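Local coordinates for DNA polymerase sliding clamp 3 (Sulfolobus tokodaii, PDB 3AIZ), which forms part of a ring-shaped sliding platform that encircles DNA and tethers the polymerase catalytic subunit and other DNA-processing proteins to it, at residues Met1-Phe11 / Tyr55-Glu65. Numbering follows the deposited sequence.
Sequences MRVKVIDADAF and YFEEYNVEKEE
V3 sets its CG1 methyl over one face of the F56 ring in a CH-pi contact, while its CG2 lies against CD1 of Y59. V5 CG2 comes to the edge of F56 in the ring plane, and Y55 CD2 lies near the rim of the face opposite V3. F11, at the start of the helix, turns its ring edge to Y55, CD1 meeting CE2 at 3.5 Å.

Strands 2-5 and 58-60 pair antiparallel; R2, K4, E58 and N60 point to the face opposite V3 and Y59. With CG anti to the backbone N and the chain extended, R2 runs alongside E58. Its NH2 forms a bent, hydrogen-bonded salt bridge (139° at H) with E58 OE1, tilted from the guanidinium plane. K4, also extended, forms a salt bridge from NZ to OE1 of E57, just before strand 58-60, at 3.3 Å. Backbone bonds join R2 to N60 in both directions, and K4 N to E58 O at 2.9 Å. M1 N forms a salt bridge with E65 OE1, on its syn side; E65 OE2 is hydrogen-bonded to T91 OG1.

Within this chain strand 58-60 is outermost in its sheet, strand 2-5 lying between it and strand 86-91. V3 and Y59 pack on F29 of strand 24-29, F11 and F56 on I51 of strand 45-52, consistent with the packed sheets of a PCNA-family N-terminal domain.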
ATOM      1  N   MET C   1      36.029 -30.163 -21.542  1.00 64.66           N
ATOM      2  CA  MET C   1      36.691 -29.152 -20.724  1.00 61.32           C
ATOM      3  C   MET C   1      36.097 -29.071 -19.321  1.00 57.38           C
ATOM      4  O   MET C   1      35.046 -29.652 -19.050  1.00 55.97           O
ATOM      5  CB  MET C   1      36.638 -27.783 -21.411  1.00 61.13           C
ATOM      6  CG  MET C   1      35.357 -27.510 -22.191  1.00 58.44           C
ATOM      7  SD  MET C   1      33.869 -27.502 -21.173  1.00 64.63           S
ATOM      8  CE  MET C   1      34.284 -26.242 -19.971  1.00 48.41           C
ATOM      9  N   ARG C   2      36.779 -28.351 -18.436  1.00 56.66           N
ATOM     10  CA  ARG C   2      36.328 -28.197 -17.056  1.00 55.13           C
ATOM     11  C   ARG C   2      36.612 -26.789 -16.541  1.00 56.00           C
ATOM     12  O   ARG C   2      37.763 -26.358 -16.482  1.00 58.49           O
ATOM     13  CB  ARG C   2      36.996 -29.237 -16.154  1.00 59.12           C
ATOM     14  CG  ARG C   2      36.497 -29.228 -14.718  1.00 65.23           C
ATOM     15  CD  ARG C   2      37.152 -30.329 -13.900  1.00 73.61           C
ATOM     16  NE  ARG C   2      36.669 -30.356 -12.523  1.00 77.44           N
ATOM     17  CZ  ARG C   2      37.193 -29.639 -11.533  1.00 81.47           C
ATOM     18  NH1 ARG C   2      36.690 -29.727 -10.309  1.00 75.76           N
ATOM     19  NH2 ARG C   2      38.221 -28.832 -11.767  1.00 75.78           N
ATOM     20  N   VAL C   3      35.552 -26.080 -16.162  1.00 52.47           N
ATOM     21  CA  VAL C   3      35.663 -24.691 -15.731  1.00 48.76           C
ATOM     22  C   VAL C   3      34.954 -24.463 -14.396  1.00 46.65           C
ATOM     23  O   VAL C   3      33.927 -25.082 -14.117  1.00 45.31           O
ATOM     24  CB  VAL C   3      35.083 -23.737 -16.798  1.00 48.14           C
ATOM     25  CG1 VAL C   3      35.038 -22.315 -16.278  1.00 49.07           C
ATOM     26  CG2 VAL C   3      35.900 -23.814 -18.078  1.00 48.49           C
ATOM     27  N   LYS C   4      35.505 -23.573 -13.576  1.00 47.63           N
ATOM     28  CA  LYS C   4      34.932 -23.283 -12.264  1.00 47.51           C
ATOM     29  C   LYS C   4      34.737 -21.787 -12.029  1.00 48.09           C
ATOM     30  O   LYS C   4      35.668 -20.996 -12.181  1.00 47.48           O
ATOM     31  CB  LYS C   4      35.807 -23.872 -11.155  1.00 52.31           C
ATOM     32  CG  LYS C   4      35.335 -23.533  -9.749  1.00 52.94           C
ATOM     33  CD  LYS C   4      36.304 -24.050  -8.698  1.00 58.50           C
ATOM     34  CE  LYS C   4      35.828 -23.712  -7.293  1.00 60.43           C
ATOM     35  NZ  LYS C   4      36.764 -24.223  -6.251  1.00 61.75           N
ATOM     36  N   VAL C   5      33.520 -21.410 -11.651  1.00 48.39           N
ATOM     37  CA  VAL C   5      33.197 -20.023 -11.343  1.00 48.00           C
ATOM     38  C   VAL C   5      32.925 -19.864  -9.854  1.00 50.32           C
ATOM     39  O   VAL C   5      32.242 -20.692  -9.253  1.00 54.49           O
ATOM     40  CB  VAL C   5      31.952 -19.552 -12.116  1.00 46.29           C
ATOM     41  CG1 VAL C   5      31.564 -18.142 -11.695  1.00 46.39           C
ATOM     42  CG2 VAL C   5      32.196 -19.620 -13.613  1.00 47.26           C
ATOM     43  N   ILE C   6      33.455 -18.800  -9.259  1.00 49.65           N
ATOM     44  CA  ILE C   6      33.223 -18.541  -7.842  1.00 55.83           C
ATOM     45  C   ILE C   6      31.943 -17.738  -7.614  1.00 54.17           C
ATOM     46  O   ILE C   6      30.995 -18.231  -7.005  1.00 53.88           O
ATOM     47  CB  ILE C   6      34.417 -17.827  -7.184  1.00 62.73           C
ATOM     48  CG1 ILE C   6      35.638 -18.749  -7.169  1.00 61.32           C
ATOM     49  CG2 ILE C   6      34.065 -17.395  -5.769  1.00 64.64           C
ATOM     50  CD1 ILE C   6      36.858 -18.143  -6.508  1.00 67.77           C
ATOM     51  N   ASP C   7      31.918 -16.502  -8.104  1.00 51.91           N
ATOM     52  CA  ASP C   7      30.726 -15.668  -7.990  1.00 49.82           C
ATOM     53  C   ASP C   7      29.696 -16.081  -9.034  1.00 51.21           C
ATOM     54  O   ASP C   7      29.450 -15.356  -9.998  1.00 50.95           O
ATOM     55  CB  ASP C   7      31.080 -14.188  -8.150  1.00 50.14           C
ATOM     56  CG  ASP C   7      29.902 -13.270  -7.864  1.00 56.15           C
ATOM     57  OD1 ASP C   7      28.796 -13.781  -7.588  1.00 52.15           O
ATOM     58  OD2 ASP C   7      30.084 -12.035  -7.912  1.00 58.31           O
ATOM     59  N   ALA C   8      29.097 -17.249  -8.834  1.00 49.08           N
ATOM     60  CA  ALA C   8      28.154 -17.807  -9.796  1.00 45.71           C
ATOM     61  C   ALA C   8      26.829 -17.054  -9.808  1.00 43.57           C
ATOM     62  O   ALA C   8      26.040 -17.191 -10.742  1.00 43.85           O
ATOM     63  CB  ALA C   8      27.923 -19.286  -9.517  1.00 46.79           C
ATOM     64  N   ASP C   9      26.586 -16.261  -8.770  1.00 46.62           N
ATOM     65  CA  ASP C   9      25.351 -15.488  -8.680  1.00 48.97           C
ATOM     66  C   ASP C   9      25.296 -14.437  -9.783  1.00 48.89           C
ATOM     67  O   ASP C   9      24.310 -14.335 -10.512  1.00 45.40           O
ATOM     68  CB  ASP C   9      25.229 -14.817  -7.311  1.00 51.86           C
ATOM     69  CG  ASP C   9      23.890 -14.130  -7.116  1.00 58.28           C
ATOM     70  OD1 ASP C   9      22.865 -14.681  -7.571  1.00 55.15           O
ATOM     71  OD2 ASP C   9      23.860 -13.041  -6.505  1.00 62.48           O
ATOM     72  N   ALA C  10      26.364 -13.655  -9.899  1.00 50.44           N
ATOM     73  CA  ALA C  10      26.458 -12.645 -10.943  1.00 46.17           C
ATOM     74  C   ALA C  10      26.579 -13.322 -12.301  1.00 43.00           C
ATOM     75  O   ALA C  10      25.914 -12.938 -13.263  1.00 40.76           O
ATOM     76  CB  ALA C  10      27.648 -11.734 -10.692  1.00 43.18           C
ATOM     77  N   PHE C  11      27.429 -14.341 -12.361  1.00 41.89           N
ATOM     78  CA  PHE C  11      27.665 -15.091 -13.589  1.00 39.65           C
ATOM     79  C   PHE C  11      26.364 -15.545 -14.249  1.00 40.06           C
ATOM     80  O   PHE C  11      26.247 -15.543 -15.473  1.00 41.57           O
ATOM     81  CB  PHE C  11      28.558 -16.300 -13.299  1.00 40.27           C
ATOM     82  CG  PHE C  11      28.907 -17.107 -14.516  1.00 40.11           C
ATOM     83  CD1 PHE C  11      30.009 -16.781 -15.288  1.00 39.07           C
ATOM     84  CD2 PHE C  11      28.140 -18.201 -14.881  1.00 39.95           C
ATOM     85  CE1 PHE C  11      30.334 -17.525 -16.404  1.00 39.08           C
ATOM     86  CE2 PHE C  11      28.462 -18.949 -15.997  1.00 39.78           C
ATOM     87  CZ  PHE C  11      29.561 -18.611 -16.759  1.00 38.04           C
ATOM     88  N   TYR C  55      38.841 -14.832 -15.755  1.00 49.81           N
ATOM     89  CA  TYR C  55      37.572 -14.581 -15.079  1.00 47.39           C
ATOM     90  C   TYR C  55      37.235 -15.732 -14.141  1.00 50.90           C
ATOM     91  O   TYR C  55      36.638 -15.534 -13.084  1.00 49.58           O
ATOM     92  CB  TYR C  55      36.452 -14.393 -16.105  1.00 45.47           C
ATOM     93  CG  TYR C  55      35.077 -14.202 -15.504  1.00 43.77           C
ATOM     94  CD1 TYR C  55      34.579 -12.930 -15.251  1.00 42.51           C
ATOM     95  CD2 TYR C  55      34.272 -15.292 -15.199  1.00 43.27           C
ATOM     96  CE1 TYR C  55      33.324 -12.750 -14.706  1.00 41.93           C
ATOM     97  CE2 TYR C  55      33.014 -15.121 -14.654  1.00 42.29           C
ATOM     98  CZ  TYR C  55      32.545 -13.847 -14.409  1.00 43.71           C
ATOM     99  OH  TYR C  55      31.294 -13.671 -13.866  1.00 41.77           O
ATOM    100  N   PHE C  56      37.626 -16.938 -14.541  1.00 51.19           N
ATOM    101  CA  PHE C  56      37.351 -18.134 -13.760  1.00 50.04           C
ATOM    102  C   PHE C  56      38.477 -18.413 -12.776  1.00 56.74           C
ATOM    103  O   PHE C  56      39.621 -18.013 -12.997  1.00 56.28           O
ATOM    104  CB  PHE C  56      37.178 -19.341 -14.685  1.00 51.35           C
ATOM    105  CG  PHE C  56      36.204 -19.113 -15.805  1.00 48.44           C
ATOM    106  CD1 PHE C  56      34.841 -19.204 -15.584  1.00 46.89           C
ATOM    107  CD2 PHE C  56      36.653 -18.815 -17.079  1.00 49.20           C
ATOM    108  CE1 PHE C  56      33.944 -19.003 -16.614  1.00 44.31           C
ATOM    109  CE2 PHE C  56      35.761 -18.610 -18.113  1.00 46.59           C
ATOM    110  CZ  PHE C  56      34.404 -18.704 -17.880  1.00 45.96           C
ATOM    111  N   GLU C  57      38.149 -19.100 -11.686  1.00 60.02           N
ATOM    112  CA  GLU C  57      39.160 -19.540 -10.735  1.00 62.24           C
ATOM    113  C   GLU C  57      39.943 -20.701 -11.335  1.00 61.81           C
ATOM    114  O   GLU C  57      41.154 -20.815 -11.143  1.00 68.03           O
ATOM    115  CB  GLU C  57      38.516 -19.966  -9.416  1.00 61.36           C
ATOM    116  CG  GLU C  57      39.512 -20.435  -8.370  1.00 67.03           C
ATOM    117  CD  GLU C  57      38.839 -21.025  -7.146  1.00 75.14           C
ATOM    118  OE1 GLU C  57      37.592 -21.098  -7.129  1.00 74.79           O
ATOM    119  OE2 GLU C  57      39.557 -21.419  -6.201  1.00 75.84           O
ATOM    120  N   GLU C  58      39.239 -21.561 -12.065  1.00 54.55           N
ATOM    121  CA  GLU C  58      39.863 -22.682 -12.756  1.00 55.29           C
ATOM    122  C   GLU C  58      39.372 -22.744 -14.195  1.00 56.48           C
ATOM    123  O   GLU C  58      38.169 -22.698 -14.451  1.00 54.89           O
ATOM    124  CB  GLU C  58      39.555 -24.000 -12.042  1.00 56.06           C
ATOM    125  CG  GLU C  58      40.113 -24.095 -10.631  1.00 68.44           C
ATOM    126  CD  GLU C  58      39.774 -25.412  -9.954  1.00 75.61           C
ATOM    127  OE1 GLU C  58      39.149 -26.275 -10.606  1.00 74.55           O
ATOM    128  OE2 GLU C  58      40.133 -25.582  -8.769  1.00 72.51           O
ATOM    129  N   TYR C  59      40.308 -22.845 -15.134  1.00 56.63           N
ATOM    130  CA  TYR C  59      39.968 -22.914 -16.548  1.00 51.14           C
ATOM    131  C   TYR C  59      40.839 -23.947 -17.253  1.00 55.30           C
ATOM    132  O   TYR C  59      42.031 -23.727 -17.462  1.00 57.85           O
ATOM    133  CB  TYR C  59      40.137 -21.543 -17.206  1.00 51.22           C
ATOM    134  CG  TYR C  59      39.499 -21.434 -18.572  1.00 49.75           C
ATOM    135  CD1 TYR C  59      38.171 -21.053 -18.710  1.00 47.81           C
ATOM    136  CD2 TYR C  59      40.223 -21.714 -19.724  1.00 45.88           C
ATOM    137  CE1 TYR C  59      37.581 -20.953 -19.955  1.00 44.21           C
ATOM    138  CE2 TYR C  59      39.640 -21.616 -20.974  1.00 47.27           C
ATOM    139  CZ  TYR C  59      38.320 -21.236 -21.082  1.00 45.00           C
ATOM    140  OH  TYR C  59      37.735 -21.137 -22.324  1.00 44.62           O
ATOM    141  N   ASN C  60      40.236 -25.073 -17.617  1.00 54.70           N
ATOM    142  CA  ASN C  60      40.974 -26.160 -18.248  1.00 58.15           C
ATOM    143  C   ASN C  60      40.377 -26.570 -19.590  1.00 62.96           C
ATOM    144  O   ASN C  60      39.553 -27.482 -19.661  1.00 64.43           O
ATOM    145  CB  ASN C  60      41.040 -27.370 -17.311  1.00 64.10           C
ATOM    146  CG  ASN C  60      41.854 -28.514 -17.888  1.00 72.42           C
ATOM    147  OD1 ASN C  60      42.546 -28.354 -18.895  1.00 69.19           O
ATOM    148  ND2 ASN C  60      41.777 -29.675 -17.247  1.00 75.69           N
ATOM    149  N   VAL C  61      40.800 -25.892 -20.653  1.00 61.84           N
ATOM    150  CA  VAL C  61      40.342 -26.216 -21.999  1.00 62.52           C
ATOM    151  C   VAL C  61      41.526 -26.523 -22.907  1.00 65.16           C
ATOM    152  O   VAL C  61      42.250 -25.618 -23.321  1.00 66.01           O
ATOM    153  CB  VAL C  61      39.527 -25.065 -22.612  1.00 54.82           C
ATOM    154  CG1 VAL C  61      39.056 -25.438 -24.010  1.00 53.81           C
ATOM    155  CG2 VAL C  61      38.347 -24.717 -21.722  1.00 51.41           C
ATOM    156  N   GLU C  62      41.720 -27.802 -23.214  1.00 65.54           N
ATOM    157  CA  GLU C  62      42.835 -28.222 -24.059  1.00 70.28           C
ATOM    158  C   GLU C  62      42.665 -27.746 -25.499  1.00 69.65           C
ATOM    159  O   GLU C  62      43.522 -27.042 -26.033  1.00 68.36           O
ATOM    160  CB  GLU C  62      43.019 -29.742 -24.002  1.00 76.07           C
ATOM    161  CG  GLU C  62      41.747 -30.543 -24.235  1.00 83.52           C
ATOM    162  CD  GLU C  62      41.971 -32.041 -24.111  1.00 92.42           C
ATOM    163  OE1 GLU C  62      43.121 -32.452 -23.846  1.00 88.62           O
ATOM    164  OE2 GLU C  62      40.998 -32.806 -24.279  1.00 95.91           O
ATOM    165  N   LYS C  63      41.558 -28.131 -26.125  1.00 67.99           N
ATOM    166  CA  LYS C  63      41.251 -27.683 -27.477  1.00 66.79           C
ATOM    167  C   LYS C  63      39.860 -27.062 -27.521  1.00 64.35           C
ATOM    168  O   LYS C  63      39.025 -27.337 -26.661  1.00 65.95           O
ATOM    169  CB  LYS C  63      41.350 -28.844 -28.469  1.00 71.89           C
ATOM    170  CG  LYS C  63      41.263 -28.418 -29.929  1.00 82.97           C
ATOM    171  CD  LYS C  63      41.459 -29.595 -30.869  1.00 93.21           C
ATOM    172  CE  LYS C  63      41.432 -29.147 -32.323  1.00 98.85           C
ATOM    173  NZ  LYS C  63      41.632 -30.285 -33.263  1.00 97.23           N
ATOM    174  N   GLU C  64      39.615 -26.221 -28.522  1.00 62.45           N
ATOM    175  CA  GLU C  64      38.325 -25.552 -28.657  1.00 60.38           C
ATOM    176  C   GLU C  64      37.178 -26.555 -28.624  1.00 59.30           C
ATOM    177  O   GLU C  64      37.248 -27.615 -29.245  1.00 62.46           O
ATOM    178  CB  GLU C  64      38.269 -24.727 -29.946  1.00 58.81           C
ATOM    179  CG  GLU C  64      36.960 -23.973 -30.137  1.00 55.02           C
ATOM    180  CD  GLU C  64      37.020 -22.967 -31.271  1.00 61.66           C
ATOM    181  OE1 GLU C  64      38.035 -22.946 -32.000  1.00 68.23           O
ATOM    182  OE2 GLU C  64      36.051 -22.194 -31.434  1.00 56.17           O
ATOM    183  N   GLU C  65      36.124 -26.215 -27.892  1.00 55.56           N
ATOM    184  CA  GLU C  65      34.965 -27.091 -27.780  1.00 54.05           C
ATOM    185  C   GLU C  65      33.663 -26.297 -27.752  1.00 47.87           C
ATOM    186  O   GLU C  65      33.387 -25.569 -26.799  1.00 44.27           O
ATOM    187  CB  GLU C  65      35.080 -27.970 -26.535  1.00 54.40           C
ATOM    188  CG  GLU C  65      33.978 -29.007 -26.410  1.00 58.79           C
ATOM    189  CD  GLU C  65      34.195 -29.941 -25.238  1.00 68.59           C
ATOM    190  OE1 GLU C  65      35.223 -29.792 -24.542  1.00 68.02           O
ATOM    191  OE2 GLU C  65      33.339 -30.823 -25.014  1.00 73.33           O
TER